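Local coordinates for purine-binding protein BAB2_0673 (Brucella melitensis biovar Abortus, PDB 3S99) that binds adenine and probably other purines such as guanine, and may serve an ABC-type uptake system, at residues E67-E71 with G72-E76; T93-G96 with Y97-P100. All blocks are in the same frame, centred on the assembly; numbering follows the deposited sequence.

Contact 1: E67-E71 with G72-E76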
ATOM      1  N   GLU A  67     -18.552   4.265   0.424  1.00 17.98           N
ATOM      2  CA  GLU A  67     -17.539   3.685   1.269  1.00 17.79           C
ATOM      3  C   GLU A  67     -17.961   2.300   1.772  1.00 18.66           C
ATOM      4  O   GLU A  67     -19.122   1.917   1.667  1.00 19.36           O
ATOM      5  CB  GLU A  67     -17.210   4.636   2.435  1.00 18.10           C
ATOM      6  CG  GLU A  67     -18.393   5.006   3.289  1.00 20.49           C
ATOM      7  CD  GLU A  67     -18.044   5.969   4.421  1.00 23.17           C
ATOM      8  OE1 GLU A  67     -17.874   5.506   5.562  1.00 25.68           O
ATOM      9  OE2 GLU A  67     -17.970   7.189   4.187  1.00 24.66           O
ATOM     10  N   ASN A  68     -17.015   1.564   2.327  1.00 19.16           N
ATOM     11  CA  ASN A  68     -17.272   0.208   2.856  1.00 20.55           C
ATOM     12  C   ASN A  68     -17.962  -0.673   1.808  1.00 20.20           C
ATOM     13  O   ASN A  68     -18.870  -1.421   2.122  1.00 21.74           O
ATOM     14  CB  ASN A  68     -18.078   0.271   4.167  1.00 21.56           C
ATOM     15  CG  ASN A  68     -17.256   0.820   5.342  1.00 23.03           C
ATOM     16  OD1 ASN A  68     -16.164   0.347   5.598  1.00 24.23           O
ATOM     17  ND2 ASN A  68     -17.784   1.827   6.047  1.00 21.56           N
ATOM     18  N   VAL A  69     -17.557  -0.530   0.551  1.00 19.72           N
ATOM     19  CA  VAL A  69     -18.121  -1.309  -0.549  1.00 19.49           C
ATOM     20  C   VAL A  69     -17.341  -2.641  -0.637  1.00 19.83           C
ATOM     21  O   VAL A  69     -16.148  -2.637  -0.944  1.00 18.94           O
ATOM     22  CB  VAL A  69     -18.005  -0.535  -1.880  1.00 18.76           C
ATOM     23  CG1 VAL A  69     -18.499  -1.367  -3.062  1.00 17.07           C
ATOM     24  CG2 VAL A  69     -18.763   0.774  -1.817  1.00 18.95           C
ATOM     25  N   ALA A  70     -18.014  -3.757  -0.355  1.00 21.45           N
ATOM     26  CA  ALA A  70     -17.394  -5.091  -0.408  1.00 22.26           C
ATOM     27  C   ALA A  70     -17.059  -5.499  -1.845  1.00 23.14           C
ATOM     28  O   ALA A  70     -17.673  -5.009  -2.775  1.00 22.59           O
ATOM     29  CB  ALA A  70     -18.300  -6.112   0.217  1.00 22.80           C
ATOM     30  N   GLU A  71     -16.087  -6.405  -2.012  1.00 24.63           N
ATOM     31  CA  GLU A  71     -15.794  -7.015  -3.321  1.00 25.66           C
ATOM     32  C   GLU A  71     -16.990  -7.834  -3.816  1.00 25.70           C
ATOM     33  O   GLU A  71     -17.842  -8.246  -3.029  1.00 26.40           O
ATOM     34  CB  GLU A  71     -14.603  -7.976  -3.256  1.00 26.86           C
ATOM     35  CG  GLU A  71     -13.410  -7.499  -2.466  1.00 31.28           C
ATOM     36  CD  GLU A  71     -12.337  -8.573  -2.309  1.00 35.43           C
ATOM     37  OE1 GLU A  71     -12.626  -9.780  -2.480  1.00 40.81           O
ATOM     38  OE2 GLU A  71     -11.190  -8.192  -2.015  1.00 38.85           O
ATOM     39  N   GLY A  72     -17.039  -8.079  -5.124  1.00 24.43           N
ATOM     40  CA  GLY A  72     -18.053  -8.945  -5.697  1.00 24.26           C
ATOM     41  C   GLY A  72     -19.331  -8.192  -6.039  1.00 23.68           C
ATOM     42  O   GLY A  72     -19.264  -7.156  -6.697  1.00 22.38           O
ATOM     43  N   ALA A  73     -20.483  -8.728  -5.629  1.00 23.31           N
ATOM     44  CA  ALA A  73     -21.800  -8.167  -6.045  1.00 24.14           C
ATOM     45  C   ALA A  73     -21.984  -6.705  -5.618  1.00 22.60           C
ATOM     46  O   ALA A  73     -22.456  -5.899  -6.401  1.00 22.58           O
ATOM     47  CB  ALA A  73     -22.975  -9.026  -5.537  1.00 24.97           C
ATOM     48  N   ASP A  74     -21.568  -6.374  -4.395  1.00 22.76           N
ATOM     49  CA  ASP A  74     -21.660  -4.993  -3.863  1.00 21.52           C
ATOM     50  C   ASP A  74     -20.866  -4.042  -4.737  1.00 20.11           C
ATOM     51  O   ASP A  74     -21.392  -3.009  -5.154  1.00 18.99           O
ATOM     52  CB  ASP A  74     -21.172  -4.958  -2.404  1.00 22.19           C
ATOM     53  CG  ASP A  74     -21.442  -3.610  -1.688  1.00 23.57           C
ATOM     54  OD1 ASP A  74     -22.131  -2.714  -2.243  1.00 22.50           O
ATOM     55  OD2 ASP A  74     -20.935  -3.473  -0.547  1.00 23.40           O
ATOM     56  N   ALA A  75     -19.622  -4.420  -5.078  1.00 18.65           N
ATOM     57  CA  ALA A  75     -18.798  -3.607  -5.938  1.00 17.97           C
ATOM     58  C   ALA A  75     -19.424  -3.412  -7.326  1.00 17.30           C
ATOM     59  O   ALA A  75     -19.519  -2.298  -7.819  1.00 16.46           O
ATOM     60  CB  ALA A  75     -17.308  -4.169  -6.042  1.00 17.40           C
ATOM     61  N   GLU A  76     -19.857  -4.480  -7.957  1.00 17.99           N
ATOM     62  CA  GLU A  76     -20.555  -4.357  -9.260  1.00 19.21           C
ATOM     63  C   GLU A  76     -21.727  -3.369  -9.208  1.00 18.85           C
ATOM     64  O   GLU A  76     -21.792  -2.444 -10.028  1.00 18.25           O
ATOM     65  CB  GLU A  76     -21.035  -5.741  -9.761  1.00 20.76           C
ATOM     66  CG  GLU A  76     -19.860  -6.712 -10.062  1.00 22.89           C
ATOM     67  CD  GLU A  76     -20.304  -8.154 -10.324  1.00 27.39           C
ATOM     68  OE1 GLU A  76     -21.477  -8.354 -10.651  1.00 31.45           O
ATOM     69  OE2 GLU A  76     -19.474  -9.082 -10.235  1.00 26.89           O
TER
HETATM   70  O   HOH W   1     -20.460  -8.252  -2.312  1.00 21.18           O
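Asp-74, in the first turn of helix 73-84, reaches back to the loop that leads into its own helix, and its atoms can be followed outward one by one. Asp-74 CB lies 3.5 Å from Ala-70 O. The next carbon, Asp-74 CG, stands anti to the backbone N (chi1 -171°), which carries the carboxylate toward Val-69 and Ala-70; this Asp-74 CG is 3.9 Å from Val-69 CG1. Of the two oxygens, Asp-74 OD2 accepts the N-H of Ala-70 N at 2.9 Å with an N-H...O angle of 152°, the donor standing 49° out of the carboxylate plane. Asp-74 OD1 takes the other role, pairing with Arg-77 in a salt bridge, so the carboxylate is held by a backbone amide and by a charge of the same helix.

Alongside this bond, Val-69 CG1 packs on the helix backbone, 3.7 Å from Ala-75 CA, and Ala-75 CB sits 3.4 Å from Ala-70 O. A water spans the turn, donating to Glu-71 O at 2.7 Å and accepting from Asp-74 N. Gly-72 supplies the N-cap residue, and Gly-72 O receives Glu-76 N at 3.0 Å as the first turn closes. The arrangement is a helix N-terminus whose second residue, an aspartate, binds back to the preceding loop, here the strand-to-helix connection after strand 61-66 in a parallel alpha/beta domain.

Contact 2: T93-G96 with Y97-P100. With ADE (adenine), chain T.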
ATOM      1  N   THR A  93     -10.915   1.915  -5.695  1.00 12.52           N
ATOM      2  CA  THR A  93      -9.677   2.115  -4.904  1.00 12.51           C
ATOM      3  C   THR A  93      -9.190   0.925  -4.085  1.00 13.45           C
ATOM      4  O   THR A  93      -8.481   1.081  -3.088  1.00 15.44           O
ATOM      5  CB  THR A  93      -9.776   3.380  -4.011  1.00 12.83           C
ATOM      6  OG1 THR A  93     -10.789   3.192  -3.011  1.00 14.29           O
ATOM      7  CG2 THR A  93     -10.113   4.647  -4.849  1.00 11.49           C
ATOM      8  N   SER A  94      -9.474  -0.274  -4.544  1.00 14.41           N
ATOM      9  CA  SER A  94      -9.020  -1.479  -3.874  1.00 15.23           C
ATOM     10  C   SER A  94      -8.827  -2.599  -4.876  1.00 15.47           C
ATOM     11  O   SER A  94      -9.557  -2.697  -5.843  1.00 16.13           O
ATOM     12  CB  SER A  94     -10.032  -1.908  -2.807  1.00 16.38           C
ATOM     13  OG  SER A  94      -9.572  -3.039  -2.085  1.00 17.03           O
ATOM     14  N   PHE A  95      -7.860  -3.463  -4.603  1.00 15.58           N
ATOM     15  CA  PHE A  95      -7.494  -4.564  -5.472  1.00 15.75           C
ATOM     16  C   PHE A  95      -8.659  -5.458  -5.879  1.00 16.18           C
ATOM     17  O   PHE A  95      -8.775  -5.824  -7.035  1.00 15.29           O
ATOM     18  CB  PHE A  95      -6.417  -5.431  -4.807  1.00 15.64           C
ATOM     19  CG  PHE A  95      -5.944  -6.563  -5.671  1.00 16.72           C
ATOM     20  CD1 PHE A  95      -5.326  -6.310  -6.892  1.00 17.76           C
ATOM     21  CD2 PHE A  95      -6.090  -7.879  -5.261  1.00 19.28           C
ATOM     22  CE1 PHE A  95      -4.886  -7.351  -7.710  1.00 17.33           C
ATOM     23  CE2 PHE A  95      -5.642  -8.941  -6.071  1.00 21.08           C
ATOM     24  CZ  PHE A  95      -5.017  -8.660  -7.295  1.00 20.24           C
ATOM     25  N   GLY A  96      -9.524  -5.796  -4.936  1.00 16.34           N
ATOM     26  CA  GLY A  96     -10.648  -6.705  -5.206  1.00 17.72           C
ATOM     27  C   GLY A  96     -11.720  -6.142  -6.126  1.00 17.52           C
ATOM     28  O   GLY A  96     -12.624  -6.854  -6.566  1.00 19.24           O
ATOM     29  N   TYR A  97     -11.633  -4.856  -6.417  1.00 16.44           N
ATOM     30  CA  TYR A  97     -12.516  -4.260  -7.410  1.00 16.71           C
ATOM     31  C   TYR A  97     -12.034  -4.493  -8.841  1.00 16.96           C
ATOM     32  O   TYR A  97     -12.674  -4.014  -9.773  1.00 16.91           O
ATOM     33  CB  TYR A  97     -12.625  -2.748  -7.211  1.00 16.02           C
ATOM     34  CG  TYR A  97     -13.154  -2.312  -5.848  1.00 17.00           C
ATOM     35  CD1 TYR A  97     -14.038  -3.110  -5.121  1.00 17.33           C
ATOM     36  CD2 TYR A  97     -12.761  -1.097  -5.293  1.00 17.20           C
ATOM     37  CE1 TYR A  97     -14.508  -2.711  -3.895  1.00 18.45           C
ATOM     38  CE2 TYR A  97     -13.260  -0.681  -4.070  1.00 18.27           C
ATOM     39  CZ  TYR A  97     -14.121  -1.500  -3.383  1.00 18.01           C
ATOM     40  OH  TYR A  97     -14.613  -1.110  -2.167  1.00 22.03           O
ATOM     41  N   MET A  98     -10.942  -5.236  -9.025  1.00 17.31           N
ATOM     42  CA  MET A  98     -10.399  -5.422 -10.381  1.00 18.55           C
ATOM     43  C   MET A  98     -11.450  -5.969 -11.363  1.00 18.70           C
ATOM     44  O   MET A  98     -11.811  -5.323 -12.332  1.00 18.57           O
ATOM     45  CB  MET A  98      -9.176  -6.343 -10.368  1.00 18.28           C
ATOM     46  CG  MET A  98      -8.587  -6.567 -11.732  1.00 19.26           C
ATOM     47  SD  MET A  98      -6.895  -7.225 -11.660  1.00 22.11           S
ATOM     48  CE  MET A  98      -7.225  -8.902 -11.093  1.00 20.30           C
ATOM     49  N   ASP A  99     -11.908  -7.175 -11.110  1.00 18.87           N
ATOM     50  CA  ASP A  99     -12.858  -7.839 -11.997  1.00 20.01           C
ATOM     51  C   ASP A  99     -14.208  -7.126 -12.090  1.00 19.11           C
ATOM     52  O   ASP A  99     -14.758  -6.993 -13.179  1.00 20.30           O
ATOM     53  CB  ASP A  99     -13.011  -9.324 -11.583  1.00 21.23           C
ATOM     54  CG  ASP A  99     -11.747 -10.119 -11.829  1.00 23.10           C
ATOM     55  OD1 ASP A  99     -10.811  -9.567 -12.453  1.00 24.63           O
ATOM     56  OD2 ASP A  99     -11.688 -11.296 -11.412  1.00 27.73           O
ATOM     57  N   PRO A 100     -14.741  -6.646 -10.957  1.00 18.83           N
ATOM     58  CA  PRO A 100     -15.942  -5.816 -11.033  1.00 18.74           C
ATOM     59  C   PRO A 100     -15.788  -4.598 -11.947  1.00 18.35           C
ATOM     60  O   PRO A 100     -16.717  -4.279 -12.671  1.00 17.94           O
ATOM     61  CB  PRO A 100     -16.130  -5.371  -9.595  1.00 18.58           C
ATOM     62  CG  PRO A 100     -15.702  -6.544  -8.808  1.00 19.58           C
ATOM     63  CD  PRO A 100     -14.482  -7.070  -9.565  1.00 19.36           C
TER
HETATM   64  N9  ADE T 400      -6.006  -2.862  -2.537  1.00 15.21           N
HETATM   65  C8  ADE T 400      -4.649  -2.951  -2.754  1.00 17.36           C
HETATM   66  N7  ADE T 400      -3.903  -2.655  -1.717  1.00 17.16           N
HETATM   67  C5  ADE T 400      -4.897  -2.364  -0.775  1.00 17.93           C
HETATM   68  C6  ADE T 400      -4.758  -1.986   0.532  1.00 19.18           C
HETATM   69  N6  ADE T 400      -3.506  -1.840   0.990  1.00 15.52           N
HETATM   70  N1  ADE T 400      -5.898  -1.751   1.261  1.00 18.08           N
HETATM   71  C2  ADE T 400      -7.093  -1.921   0.670  1.00 19.72           C
HETATM   72  N3  ADE T 400      -7.352  -2.287  -0.585  1.00 18.95           N
HETATM   73  C4  ADE T 400      -6.184  -2.488  -1.239  1.00 16.70           C
HETATM   74  O   HOH W   2     -11.303  -8.534  -8.654  1.00 21.78           O
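Tyr-97 and Ser-94 form the tight side of this turn. Ser-94 CB lies over one face of the Tyr-97 ring, 4.0 Å from its centroid and 27° off the normal, a CH-pi contact, while Thr-93 N meets the ring edge in plane, 3.6 Å from Tyr-97 CD2. The ring comes back over the loop because Tyr-97 CG lies beside its own backbone N (chi1 -59°). Two backbone i to i+3 bonds hold the turn: Tyr-97 N to Ser-94 O at 3.0 Å and Met-98 N to Phe-95 O, also 3.0 Å. Ser-94 O has a second donor in His-115, and Tyr-97 OH is hydrogen-bonded to the carbonyl O of Val-69.

Packing is looser around Phe-95. Met-98 SD stands 5.4 Å from the Phe-95 ring centroid, a rather distant, oblique Met-aromatic contact, and the nearest side-chain carbons, Phe-95 CE1 and Met-98 CE, are 4.4 Å apart. A water bridges Gly-96 O, by a weak hydrogen bond, and Asp-99 N, from which it accepts at 2.9 Å.

Toward the ligand, Ser-94 OG comes within 2.8 Å of adenine N3, and Phe-95 CB lies beside the imidazole part of the base. The loop and short 3-10 turn between strand 89-92 and helix 98-105 supply Ser-94 and Phe-95 to the adenine pocket, consistent with the interdomain ligand site of periplasmic-binding-protein folds.

Both contacts lie at strand-to-helix turns of the same parallel sheet, contact 1 after strand 61-66 and contact 2 after strand 89-92, with centres about 9 Å apart. Contact 2 is the buried one and touches adenine directly; contact 1 is partly exposed, and the side chain of its Glu-71 is about 7 Å from the bound adenine. Their chemistry follows this placement: a carboxylate holding a backbone amide at the surface, an aromatic ring pressed on a serine inside. They meet where Val-69 O and Tyr-97 OH stand 2.5 Å apart, a probable hydrogen bond, and where Ala-75 CB packs against Tyr-97 CD1 at 3.6 Å, joining the two helix starts.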